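Local coordinates for mandelate racemase/muconate lactonizing protein (Alicyclobacillus acidocaldarius LAA1, PDB 3QLD), which is of unknown function but belongs to the enolase superfamily, pairing an N-terminal capping domain with a C-terminal TIM-barrel-type domain, at residues Thr55-Glu59 and Asp246-Arg250; Val252-Lys256 and Arg282-Ala287; Trp229-Ala233 and Leu257-Ala263. All coordinates share one frame; numbering follows the deposited sequence.

Contact 1 (Thr55-Glu59 and Asp246-Arg250)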
ATOM      1  N   THR A  55      -2.242  -6.928  -8.984  1.00 24.20           N
ATOM      2  CA  THR A  55      -3.668  -7.347  -9.003  1.00 27.62           C
ATOM      3  C   THR A  55      -4.067  -8.146  -7.766  1.00 27.47           C
ATOM      4  O   THR A  55      -5.258  -8.296  -7.452  1.00 28.48           O
ATOM      5  CB  THR A  55      -3.999  -8.201 -10.203  1.00 28.56           C
ATOM      6  OG1 THR A  55      -3.138  -9.325 -10.222  1.00 30.80           O
ATOM      7  CG2 THR A  55      -3.917  -7.408 -11.530  1.00 28.59           C
ATOM      8  N   TYR A  56      -3.098  -8.641  -7.028  1.00 26.79           N
ATOM      9  CA  TYR A  56      -3.389  -9.227  -5.717  1.00 27.56           C
ATOM     10  C   TYR A  56      -3.055  -8.306  -4.549  1.00 25.65           C
ATOM     11  O   TYR A  56      -3.892  -8.072  -3.664  1.00 24.27           O
ATOM     12  CB  TYR A  56      -2.658 -10.567  -5.647  1.00 28.54           C
ATOM     13  CG  TYR A  56      -2.406 -11.166  -4.268  1.00 28.96           C
ATOM     14  CD1 TYR A  56      -3.447 -11.695  -3.471  1.00 31.18           C
ATOM     15  CD2 TYR A  56      -1.130 -11.270  -3.782  1.00 29.43           C
ATOM     16  CE1 TYR A  56      -3.204 -12.280  -2.200  1.00 29.08           C
ATOM     17  CE2 TYR A  56      -0.879 -11.835  -2.488  1.00 30.63           C
ATOM     18  CZ  TYR A  56      -1.925 -12.355  -1.722  1.00 33.48           C
ATOM     19  OH  TYR A  56      -1.628 -12.946  -0.490  1.00 28.77           O
ATOM     20  N   THR A  57      -1.847  -7.728  -4.533  1.00 25.56           N
ATOM     21  CA  THR A  57      -1.602  -6.580  -3.696  1.00 24.49           C
ATOM     22  C   THR A  57      -0.959  -5.449  -4.533  1.00 23.90           C
ATOM     23  O   THR A  57      -0.822  -5.589  -5.726  1.00 22.29           O
ATOM     24  CB  THR A  57      -0.703  -6.854  -2.480  1.00 27.05           C
ATOM     25  OG1 THR A  57       0.620  -7.127  -2.940  1.00 24.47           O
ATOM     26  CG2 THR A  57      -1.226  -8.086  -1.634  1.00 25.80           C
ATOM     27  N   GLU A  58      -0.548  -4.382  -3.857  1.00 23.29           N
ATOM     28  CA  GLU A  58      -0.093  -3.150  -4.546  1.00 23.81           C
ATOM     29  C   GLU A  58       1.350  -3.302  -5.035  1.00 21.97           C
ATOM     30  O   GLU A  58       1.783  -2.530  -5.886  1.00 21.92           O
ATOM     31  CB  GLU A  58      -0.243  -1.922  -3.649  1.00 23.39           C
ATOM     32  CG  GLU A  58       0.750  -1.858  -2.442  1.00 27.85           C
ATOM     33  CD  GLU A  58       0.425  -2.836  -1.296  1.00 37.40           C
ATOM     34  OE1 GLU A  58      -0.701  -3.427  -1.244  1.00 38.91           O
ATOM     35  OE2 GLU A  58       1.312  -2.982  -0.427  1.00 39.89           O
ATOM     36  N   GLU A  59       2.066  -4.308  -4.516  1.00 19.56           N
ATOM     37  CA  GLU A  59       3.477  -4.569  -4.951  1.00 20.52           C
ATOM     38  C   GLU A  59       3.528  -5.439  -6.212  1.00 21.01           C
ATOM     39  O   GLU A  59       2.708  -6.331  -6.411  1.00 21.74           O
ATOM     40  CB  GLU A  59       4.298  -5.172  -3.742  1.00 18.17           C
ATOM     41  CG  GLU A  59       4.404  -4.184  -2.515  1.00 23.47           C
ATOM     42  CD  GLU A  59       5.219  -4.860  -1.408  1.00 24.93           C
ATOM     43  OE1 GLU A  59       6.456  -4.806  -1.535  1.00 24.85           O
ATOM     44  OE2 GLU A  59       4.629  -5.517  -0.539  1.00 24.58           O
ATOM     45  N   ASP A 246      -7.134 -13.177   3.209  1.00 23.98           N
ATOM     46  CA  ASP A 246      -5.752 -13.302   2.693  1.00 23.83           C
ATOM     47  C   ASP A 246      -5.328 -11.816   2.516  1.00 24.62           C
ATOM     48  O   ASP A 246      -4.785 -11.254   3.461  1.00 24.84           O
ATOM     49  CB  ASP A 246      -5.768 -14.161   1.415  1.00 24.86           C
ATOM     50  CG  ASP A 246      -4.471 -14.163   0.625  1.00 27.42           C
ATOM     51  OD1 ASP A 246      -3.466 -13.629   1.070  1.00 31.66           O
ATOM     52  OD2 ASP A 246      -4.495 -14.720  -0.482  1.00 32.96           O
ATOM     53  N   GLU A 247      -5.630 -11.223   1.374  1.00 25.53           N
ATOM     54  CA  GLU A 247      -5.030  -9.902   0.995  1.00 28.36           C
ATOM     55  C   GLU A 247      -5.633  -8.748   1.788  1.00 28.49           C
ATOM     56  O   GLU A 247      -4.996  -7.700   1.976  1.00 28.36           O
ATOM     57  CB  GLU A 247      -4.994  -9.684  -0.550  1.00 27.00           C
ATOM     58  CG  GLU A 247      -6.352  -9.437  -1.169  1.00 31.71           C
ATOM     59  CD  GLU A 247      -7.017 -10.747  -1.647  1.00 35.70           C
ATOM     60  OE1 GLU A 247      -7.905 -10.614  -2.500  1.00 36.79           O
ATOM     61  OE2 GLU A 247      -6.643 -11.889  -1.207  1.00 32.87           O
ATOM     62  N   SER A 248      -6.816  -8.988   2.361  1.00 29.07           N
ATOM     63  CA  SER A 248      -7.423  -7.994   3.257  1.00 29.32           C
ATOM     64  C   SER A 248      -6.703  -7.778   4.546  1.00 29.86           C
ATOM     65  O   SER A 248      -7.085  -6.865   5.278  1.00 30.42           O
ATOM     66  CB  SER A 248      -8.882  -8.353   3.574  1.00 28.75           C
ATOM     67  OG  SER A 248      -9.696  -8.199   2.435  1.00 29.63           O
ATOM     68  N   VAL A 249      -5.762  -8.666   4.881  1.00 28.72           N
ATOM     69  CA  VAL A 249      -4.962  -8.528   6.056  1.00 29.99           C
ATOM     70  C   VAL A 249      -3.441  -8.491   5.697  1.00 32.09           C
ATOM     71  O   VAL A 249      -2.788  -9.527   5.520  1.00 32.64           O
ATOM     72  CB  VAL A 249      -5.216  -9.659   7.024  1.00 31.00           C
ATOM     73  CG1 VAL A 249      -4.158  -9.584   8.139  1.00 29.08           C
ATOM     74  CG2 VAL A 249      -6.712  -9.527   7.651  1.00 28.18           C
ATOM     75  N   ARG A 250      -2.901  -7.283   5.668  1.00 34.81           N
ATOM     76  CA  ARG A 250      -1.513  -7.042   5.241  1.00 37.39           C
ATOM     77  C   ARG A 250      -0.573  -6.744   6.394  1.00 37.16           C
ATOM     78  O   ARG A 250       0.612  -6.537   6.151  1.00 38.46           O
ATOM     79  CB  ARG A 250      -1.431  -5.808   4.308  1.00 37.95           C
ATOM     80  CG  ARG A 250      -2.488  -5.634   3.240  1.00 43.97           C
ATOM     81  CD  ARG A 250      -2.164  -6.509   2.015  1.00 49.02           C
ATOM     82  NE  ARG A 250      -2.733  -6.137   0.691  1.00 53.27           N
ATOM     83  CZ  ARG A 250      -3.891  -5.506   0.390  1.00 57.73           C
ATOM     84  NH1 ARG A 250      -4.745  -5.054   1.322  1.00 57.57           N
ATOM     85  NH2 ARG A 250      -4.209  -5.329  -0.908  1.00 56.54           N
TER
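Where the capping domain meets the barrel domain of this enolase-superfamily fold, a loop of the cap, T55-E59, lies against the loop that follows barrel strand 243-245. Y56 spans the join: its OH donates a hydrogen bond to D246 OD1, 2.5 Å away, arriving on the syn side of the carboxylate and 18° out of its plane. Ring and carboxylate are turned 52° from each other, with D246 OD2 at the ring edge near its plane, 3.3 Å from Y56 CE1. D246 OD1 also pairs with R273, and OD2 with K270. Next along the barrel loop, E247 CB approaches the tyrosine ring obliquely, 3.6 Å from Y56 CE1. R250 bends back at chi2 (-81°) toward the cap loop, and T57 CG2 packs at the guanidinium edge, 3.4 Å from R250 NE. E58 adds only a long charge pair, OE1 lying 3.9 Å from R250 NE and well out of the guanidinium plane; the stronger salt bridge of R250 goes to E226. A type I turn, D246-V249, leads toward helix 252-261, while helix 105-123 supplies M106 against Y56 and T57, and R102 of the second subunit bonds to Y56 O.

Contact 2 (Val252-Lys256 and Arg282-Ala287). With SO4 (sulfate ion), chain C.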
ATOM      1  N   VAL A 252      -0.124  -6.809  11.067  1.00 38.06           N
ATOM      2  CA  VAL A 252      -0.620  -7.188  12.406  1.00 38.51           C
ATOM      3  C   VAL A 252      -1.699  -6.224  12.927  1.00 38.72           C
ATOM      4  O   VAL A 252      -2.651  -6.659  13.547  1.00 38.69           O
ATOM      5  CB  VAL A 252       0.547  -7.387  13.434  1.00 39.50           C
ATOM      6  CG1 VAL A 252       0.053  -8.007  14.760  1.00 39.11           C
ATOM      7  CG2 VAL A 252       1.611  -8.321  12.847  1.00 38.96           C
ATOM      8  N   ARG A 253      -1.592  -4.922  12.654  1.00 37.81           N
ATOM      9  CA  ARG A 253      -2.666  -3.987  13.052  1.00 36.98           C
ATOM     10  C   ARG A 253      -4.014  -4.239  12.318  1.00 35.01           C
ATOM     11  O   ARG A 253      -5.080  -4.095  12.911  1.00 33.99           O
ATOM     12  CB  ARG A 253      -2.250  -2.538  12.835  1.00 38.95           C
ATOM     13  CG  ARG A 253      -1.252  -2.027  13.911  1.00 44.59           C
ATOM     14  CD  ARG A 253      -0.492  -0.766  13.434  1.00 50.60           C
ATOM     15  NE  ARG A 253       0.365  -1.114  12.303  1.00 56.75           N
ATOM     16  CZ  ARG A 253       0.823  -0.272  11.376  1.00 59.36           C
ATOM     17  NH1 ARG A 253       0.529   1.024  11.400  1.00 59.94           N
ATOM     18  NH2 ARG A 253       1.584  -0.753  10.406  1.00 61.05           N
ATOM     19  N   GLU A 254      -3.957  -4.581  11.041  1.00 32.70           N
ATOM     20  CA  GLU A 254      -5.188  -4.923  10.306  1.00 32.38           C
ATOM     21  C   GLU A 254      -5.826  -6.199  10.876  1.00 29.04           C
ATOM     22  O   GLU A 254      -7.023  -6.357  10.892  1.00 28.23           O
ATOM     23  CB  GLU A 254      -4.892  -5.122   8.834  1.00 32.07           C
ATOM     24  CG  GLU A 254      -5.254  -3.889   7.929  1.00 38.31           C
ATOM     25  CD  GLU A 254      -5.148  -4.229   6.427  1.00 40.68           C
ATOM     26  OE1 GLU A 254      -4.067  -4.702   5.998  1.00 40.95           O
ATOM     27  OE2 GLU A 254      -6.151  -4.027   5.682  1.00 46.84           O
ATOM     28  N   LEU A 255      -4.985  -7.121  11.290  1.00 28.70           N
ATOM     29  CA  LEU A 255      -5.425  -8.355  11.951  1.00 27.87           C
ATOM     30  C   LEU A 255      -6.067  -8.006  13.270  1.00 27.90           C
ATOM     31  O   LEU A 255      -7.089  -8.557  13.585  1.00 28.13           O
ATOM     32  CB  LEU A 255      -4.259  -9.325  12.190  1.00 27.83           C
ATOM     33  CG  LEU A 255      -4.682 -10.696  12.821  1.00 27.45           C
ATOM     34  CD1 LEU A 255      -5.605 -11.465  11.898  1.00 28.26           C
ATOM     35  CD2 LEU A 255      -3.442 -11.538  13.084  1.00 27.24           C
ATOM     36  N   LYS A 256      -5.476  -7.103  14.055  1.00 28.61           N
ATOM     37  CA  LYS A 256      -6.154  -6.583  15.288  1.00 29.89           C
ATOM     38  C   LYS A 256      -7.558  -6.032  15.045  1.00 29.75           C
ATOM     39  O   LYS A 256      -8.506  -6.325  15.815  1.00 30.46           O
ATOM     40  CB  LYS A 256      -5.279  -5.563  16.081  1.00 28.27           C
ATOM     41  CG  LYS A 256      -4.165  -6.255  16.828  1.00 33.93           C
ATOM     42  CD  LYS A 256      -3.215  -5.228  17.565  1.00 37.19           C
ATOM     43  CE  LYS A 256      -2.084  -6.014  18.255  1.00 44.18           C
ATOM     44  NZ  LYS A 256      -1.206  -5.192  19.166  1.00 47.79           N
ATOM     45  N   ARG A 282       4.356 -12.500  15.150  1.00 31.33           N
ATOM     46  CA  ARG A 282       3.419 -11.531  15.763  1.00 31.96           C
ATOM     47  C   ARG A 282       1.963 -11.694  15.350  1.00 31.54           C
ATOM     48  O   ARG A 282       1.075 -11.579  16.210  1.00 30.11           O
ATOM     49  CB  ARG A 282       3.832 -10.084  15.574  1.00 32.90           C
ATOM     50  CG  ARG A 282       5.123  -9.739  16.296  1.00 36.47           C
ATOM     51  CD  ARG A 282       5.510  -8.288  16.206  1.00 41.03           C
ATOM     52  NE  ARG A 282       5.895  -7.901  14.839  1.00 43.38           N
ATOM     53  CZ  ARG A 282       5.162  -7.082  14.092  1.00 46.43           C
ATOM     54  NH1 ARG A 282       5.545  -6.771  12.857  1.00 46.88           N
ATOM     55  NH2 ARG A 282       4.050  -6.549  14.603  1.00 44.03           N
ATOM     56  N   ALA A 283       1.711 -11.979  14.067  1.00 30.19           N
ATOM     57  CA  ALA A 283       0.359 -12.289  13.585  1.00 30.67           C
ATOM     58  C   ALA A 283      -0.223 -13.548  14.214  1.00 31.01           C
ATOM     59  O   ALA A 283      -1.431 -13.613  14.510  1.00 30.65           O
ATOM     60  CB  ALA A 283       0.318 -12.459  12.034  1.00 29.05           C
ATOM     61  N   LEU A 284       0.605 -14.580  14.381  1.00 31.76           N
ATOM     62  CA  LEU A 284       0.096 -15.811  14.963  1.00 32.86           C
ATOM     63  C   LEU A 284      -0.277 -15.611  16.459  1.00 33.17           C
ATOM     64  O   LEU A 284      -1.222 -16.224  16.939  1.00 32.96           O
ATOM     65  CB  LEU A 284       1.115 -16.939  14.816  1.00 32.75           C
ATOM     66  CG  LEU A 284       1.346 -17.428  13.393  1.00 36.84           C
ATOM     67  CD1 LEU A 284       2.253 -18.670  13.340  1.00 37.13           C
ATOM     68  CD2 LEU A 284       0.011 -17.696  12.671  1.00 34.49           C
ATOM     69  N   ASP A 285       0.487 -14.783  17.161  1.00 33.53           N
ATOM     70  CA  ASP A 285       0.193 -14.434  18.567  1.00 35.77           C
ATOM     71  C   ASP A 285      -1.190 -13.853  18.633  1.00 35.12           C
ATOM     72  O   ASP A 285      -2.024 -14.304  19.421  1.00 34.79           O
ATOM     73  CB  ASP A 285       1.168 -13.381  19.125  1.00 36.04           C
ATOM     74  CG  ASP A 285       2.395 -14.012  19.719  1.00 41.93           C
ATOM     75  OD1 ASP A 285       2.382 -15.250  19.889  1.00 46.78           O
ATOM     76  OD2 ASP A 285       3.391 -13.296  20.009  1.00 51.77           O
ATOM     77  N   VAL A 286      -1.404 -12.824  17.827  1.00 33.59           N
ATOM     78  CA  VAL A 286      -2.682 -12.111  17.824  1.00 33.84           C
ATOM     79  C   VAL A 286      -3.832 -12.994  17.349  1.00 31.79           C
ATOM     80  O   VAL A 286      -4.945 -12.903  17.916  1.00 32.37           O
ATOM     81  CB  VAL A 286      -2.634 -10.772  17.007  1.00 34.00           C
ATOM     82  CG1 VAL A 286      -4.079 -10.119  16.873  1.00 35.70           C
ATOM     83  CG2 VAL A 286      -1.690  -9.758  17.653  1.00 35.58           C
ATOM     84  N   ALA A 287      -3.613 -13.840  16.335  1.00 29.72           N
ATOM     85  CA  ALA A 287      -4.705 -14.734  15.870  1.00 30.13           C
ATOM     86  C   ALA A 287      -5.100 -15.784  16.948  1.00 30.91           C
ATOM     87  O   ALA A 287      -6.313 -16.071  17.190  1.00 29.58           O
ATOM     88  CB  ALA A 287      -4.362 -15.409  14.582  1.00 29.43           C
TER
HETATM   89  S   SO4 C 401       2.519  -4.309  12.029  1.00 51.58           S
HETATM   90  O1  SO4 C 401       3.303  -3.302  11.317  1.00 51.36           O
HETATM   91  O2  SO4 C 401       2.567  -5.570  11.298  1.00 49.65           O
HETATM   92  O3  SO4 C 401       3.101  -4.586  13.340  1.00 51.07           O
HETATM   93  O4  SO4 C 401       1.159  -3.781  12.174  1.00 49.86           O
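V252 puts its CG2 methyl over one face of the R282 guanidinium, 3.5 Å from R282 NH2, the two side chains crossing at about a right angle. With CG1 set anti to the backbone N (chi1 -170°), the other methyl of V252 meets V286 CG2 at 3.8 Å. Deeper in, L255 pushes CD2 between the turns of segment 282-287, against A283 CB, V286 CB and A287 CB, and within 3.2 Å of A283 O. At the outer margin the extended chain of K256 passes across V286, its CE touching the same CG2 methyl that V252 uses. No hydrogen bond runs directly between the two segments; the polar link is a sulfate ion, probably from the crystallisation liquor, held at the start of helix 252-261. V252 N and R253 N give it backbone bonds, and R253 NE points almost straight at O4 (2.8 Å, 176°). From the other helix R282 NH2 reaches O3 at 2.5 Å, that oxygen lying near the guanidinium plane. R105 also bonds the ion. Anion binding at a helix N terminus is a familiar arrangement: first-turn N-H groups point outward, and the dipole would probably add to the arginines' pull. The segments themselves run almost parallel, 9° apart with axes 9.6 Å from each other, as expected of two successive outer helices of a TIM-type beta/alpha barrel.

Contact 3 (Trp229-Ala233 and Leu257-Ala263); sequences WFDLA and LTARLGA
L257 CD2 sits over one face of the W229 indole, a CH-pi contact 3.6 Å from the centroid of the five-membered ring and only 12° off its normal. L261 divides its methyls between two aromatic residues: CD1 touches W229 CB at 3.6 Å, while CD2 lies over the F230 ring, 4.0 Å from its centroid. The L261 side chain meets both aromatics at about a right angle, and the branch at CG sends the methyls to these separate targets. Past the helix end, A263 CB packs on L232 CD2 at 3.8 Å, and the A233 and A263 CA atoms come within 4.0 Å of each other. A263 O, close to L232 CG, is buried with no hydrogen-bond partner in the model.

That close approach is consistent with the way helix 252-261 ends. G262, with positive phi (66°), is the C-prime residue of a Schellman motif, in which A263 N bonds to T258 O and G262 N more weakly to A259 O; the chain turns and brings A263 against helix 229-238. T258 OG1, which comes obliquely to W229 CZ3 at 3.5 Å, is hydrogen-bonded to E254 O. R253 of the second subunit makes a cation-pi contact with W229. The helical segments cross at -49°, and strand 243-245, which connects the two helices in the chain, offers L245 to L232 and T258 from the barrel wall.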
ATOM      1  N   TRP A 229     -15.245  -2.611   5.936  1.00 34.06           N
ATOM      2  CA  TRP A 229     -14.985  -3.437   7.057  1.00 31.45           C
ATOM      3  C   TRP A 229     -16.281  -3.804   7.766  1.00 29.92           C
ATOM      4  O   TRP A 229     -16.425  -4.918   8.289  1.00 26.90           O
ATOM      5  CB  TRP A 229     -14.079  -2.670   8.005  1.00 30.74           C
ATOM      6  CG  TRP A 229     -12.632  -2.699   7.648  1.00 32.27           C
ATOM      7  CD1 TRP A 229     -11.860  -1.639   7.224  1.00 34.26           C
ATOM      8  CD2 TRP A 229     -11.771  -3.845   7.654  1.00 32.20           C
ATOM      9  NE1 TRP A 229     -10.558  -2.064   6.995  1.00 37.00           N
ATOM     10  CE2 TRP A 229     -10.478  -3.408   7.253  1.00 35.60           C
ATOM     11  CE3 TRP A 229     -11.965  -5.206   7.977  1.00 32.66           C
ATOM     12  CZ2 TRP A 229      -9.383  -4.281   7.163  1.00 38.10           C
ATOM     13  CZ3 TRP A 229     -10.856  -6.074   7.925  1.00 35.38           C
ATOM     14  CH2 TRP A 229      -9.592  -5.609   7.506  1.00 36.53           C
ATOM     15  N   PHE A 230     -17.250  -2.879   7.762  1.00 28.26           N
ATOM     16  CA  PHE A 230     -18.487  -3.170   8.446  1.00 29.30           C
ATOM     17  C   PHE A 230     -19.378  -4.114   7.697  1.00 28.39           C
ATOM     18  O   PHE A 230     -20.067  -4.890   8.342  1.00 27.96           O
ATOM     19  CB  PHE A 230     -19.215  -1.901   8.906  1.00 30.89           C
ATOM     20  CG  PHE A 230     -18.824  -1.540  10.293  1.00 33.24           C
ATOM     21  CD1 PHE A 230     -17.918  -0.530  10.528  1.00 34.71           C
ATOM     22  CD2 PHE A 230     -19.248  -2.337  11.370  1.00 38.84           C
ATOM     23  CE1 PHE A 230     -17.511  -0.247  11.828  1.00 36.29           C
ATOM     24  CE2 PHE A 230     -18.868  -2.072  12.664  1.00 38.17           C
ATOM     25  CZ  PHE A 230     -17.989  -1.016  12.903  1.00 38.89           C
ATOM     26  N   ASP A 231     -19.319  -4.087   6.355  1.00 26.56           N
ATOM     27  CA  ASP A 231     -20.034  -5.082   5.526  1.00 25.91           C
ATOM     28  C   ASP A 231     -19.481  -6.459   5.840  1.00 24.47           C
ATOM     29  O   ASP A 231     -20.232  -7.435   5.927  1.00 23.75           O
ATOM     30  CB  ASP A 231     -19.866  -4.797   3.993  1.00 24.00           C
ATOM     31  CG  ASP A 231     -20.711  -3.515   3.519  1.00 29.89           C
ATOM     32  OD1 ASP A 231     -21.536  -3.012   4.290  1.00 31.51           O
ATOM     33  OD2 ASP A 231     -20.575  -3.089   2.368  1.00 31.49           O
ATOM     34  N   LEU A 232     -18.166  -6.546   5.964  1.00 25.20           N
ATOM     35  CA  LEU A 232     -17.539  -7.816   6.307  1.00 25.39           C
ATOM     36  C   LEU A 232     -17.958  -8.339   7.724  1.00 24.92           C
ATOM     37  O   LEU A 232     -18.241  -9.541   7.952  1.00 23.98           O
ATOM     38  CB  LEU A 232     -16.053  -7.703   6.153  1.00 26.22           C
ATOM     39  CG  LEU A 232     -15.377  -9.086   6.192  1.00 26.91           C
ATOM     40  CD1 LEU A 232     -15.881  -9.987   4.986  1.00 26.43           C
ATOM     41  CD2 LEU A 232     -13.898  -8.872   6.104  1.00 29.13           C
ATOM     42  N   ALA A 233     -17.922  -7.434   8.694  1.00 25.87           N
ATOM     43  CA  ALA A 233     -18.298  -7.761  10.059  1.00 24.56           C
ATOM     44  C   ALA A 233     -19.713  -8.271  10.103  1.00 22.96           C
ATOM     45  O   ALA A 233     -20.013  -9.280  10.794  1.00 23.05           O
ATOM     46  CB  ALA A 233     -18.151  -6.509  10.976  1.00 25.55           C
ATOM     47  N   LEU A 257      -7.698  -5.263  13.968  1.00 29.59           N
ATOM     48  CA  LEU A 257      -8.970  -4.656  13.613  1.00 29.51           C
ATOM     49  C   LEU A 257      -9.956  -5.777  13.173  1.00 29.70           C
ATOM     50  O   LEU A 257     -11.143  -5.779  13.557  1.00 29.73           O
ATOM     51  CB  LEU A 257      -8.771  -3.628  12.472  1.00 29.45           C
ATOM     52  CG  LEU A 257     -10.097  -3.107  11.873  1.00 30.92           C
ATOM     53  CD1 LEU A 257     -10.956  -2.307  12.933  1.00 34.54           C
ATOM     54  CD2 LEU A 257      -9.894  -2.306  10.611  1.00 30.98           C
ATOM     55  N   THR A 258      -9.469  -6.704  12.340  1.00 27.65           N
ATOM     56  CA  THR A 258     -10.293  -7.884  11.937  1.00 27.06           C
ATOM     57  C   THR A 258     -10.916  -8.597  13.112  1.00 27.39           C
ATOM     58  O   THR A 258     -12.140  -8.820  13.150  1.00 27.63           O
ATOM     59  CB  THR A 258      -9.451  -8.888  11.128  1.00 27.40           C
ATOM     60  OG1 THR A 258      -9.067  -8.246   9.931  1.00 26.12           O
ATOM     61  CG2 THR A 258     -10.283 -10.111  10.744  1.00 25.36           C
ATOM     62  N   ALA A 259     -10.057  -8.898  14.084  1.00 27.20           N
ATOM     63  CA  ALA A 259     -10.447  -9.596  15.297  1.00 29.34           C
ATOM     64  C   ALA A 259     -11.413  -8.747  16.128  1.00 28.45           C
ATOM     65  O   ALA A 259     -12.364  -9.271  16.682  1.00 30.43           O
ATOM     66  CB  ALA A 259      -9.206  -9.957  16.091  1.00 27.96           C
ATOM     67  N   ARG A 260     -11.187  -7.433  16.184  1.00 29.05           N
ATOM     68  CA  ARG A 260     -12.018  -6.540  16.970  1.00 28.84           C
ATOM     69  C   ARG A 260     -13.433  -6.453  16.372  1.00 29.01           C
ATOM     70  O   ARG A 260     -14.439  -6.416  17.112  1.00 25.90           O
ATOM     71  CB  ARG A 260     -11.352  -5.152  17.104  1.00 31.18           C
ATOM     72  CG  ARG A 260     -12.113  -4.159  17.973  1.00 33.37           C
ATOM     73  CD  ARG A 260     -12.005  -4.462  19.461  1.00 39.61           C
ATOM     74  NE  ARG A 260     -12.766  -3.481  20.221  1.00 44.93           N
ATOM     75  CZ  ARG A 260     -12.227  -2.474  20.936  1.00 48.43           C
ATOM     76  NH1 ARG A 260     -10.909  -2.320  21.015  1.00 45.87           N
ATOM     77  NH2 ARG A 260     -13.015  -1.623  21.605  1.00 51.07           N
ATOM     78  N   LEU A 261     -13.497  -6.500  15.027  1.00 26.43           N
ATOM     79  CA  LEU A 261     -14.745  -6.378  14.299  1.00 26.96           C
ATOM     80  C   LEU A 261     -15.500  -7.697  14.231  1.00 26.83           C
ATOM     81  O   LEU A 261     -16.681  -7.676  13.947  1.00 27.20           O
ATOM     82  CB  LEU A 261     -14.492  -5.882  12.874  1.00 27.50           C
ATOM     83  CG  LEU A 261     -14.199  -4.398  12.708  1.00 26.51           C
ATOM     84  CD1 LEU A 261     -13.789  -4.216  11.266  1.00 29.29           C
ATOM     85  CD2 LEU A 261     -15.364  -3.466  13.121  1.00 30.07           C
ATOM     86  N   GLY A 262     -14.814  -8.815  14.506  1.00 26.13           N
ATOM     87  CA  GLY A 262     -15.392 -10.161  14.307  1.00 25.01           C
ATOM     88  C   GLY A 262     -15.588 -10.339  12.798  1.00 24.48           C
ATOM     89  O   GLY A 262     -16.604 -10.885  12.362  1.00 25.70           O
ATOM     90  N   ALA A 263     -14.663  -9.802  12.004  1.00 23.53           N
ATOM     91  CA  ALA A 263     -14.876  -9.755  10.560  1.00 22.26           C
ATOM     92  C   ALA A 263     -14.436 -11.065   9.905  1.00 22.15           C
ATOM     93  O   ALA A 263     -14.752 -11.320   8.706  1.00 21.96           O
ATOM     94  CB  ALA A 263     -14.082  -8.625   9.930  1.00 23.54           C
TER

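From the N terminus, the cap loop 55-59 comes first and waits 187 residues for its partner at 246-250, so contact 1 closes the longest loop and ties the capping domain to the barrel. Within that span helix 229-238 begins; its segment 229-233 pairs with 257-263 only after 246-250 has passed, so contacts 1 and 3 cross. Contact 2 opens after contact 1 has closed, but its first segment falls between those of contact 3, so these two cross as well. Contacts 2 and 3 share helix 252-261, which lies between helices 229-238 and 277-289 in the chain. E254 touches S248 and W229, and all three contacts reach the second subunit.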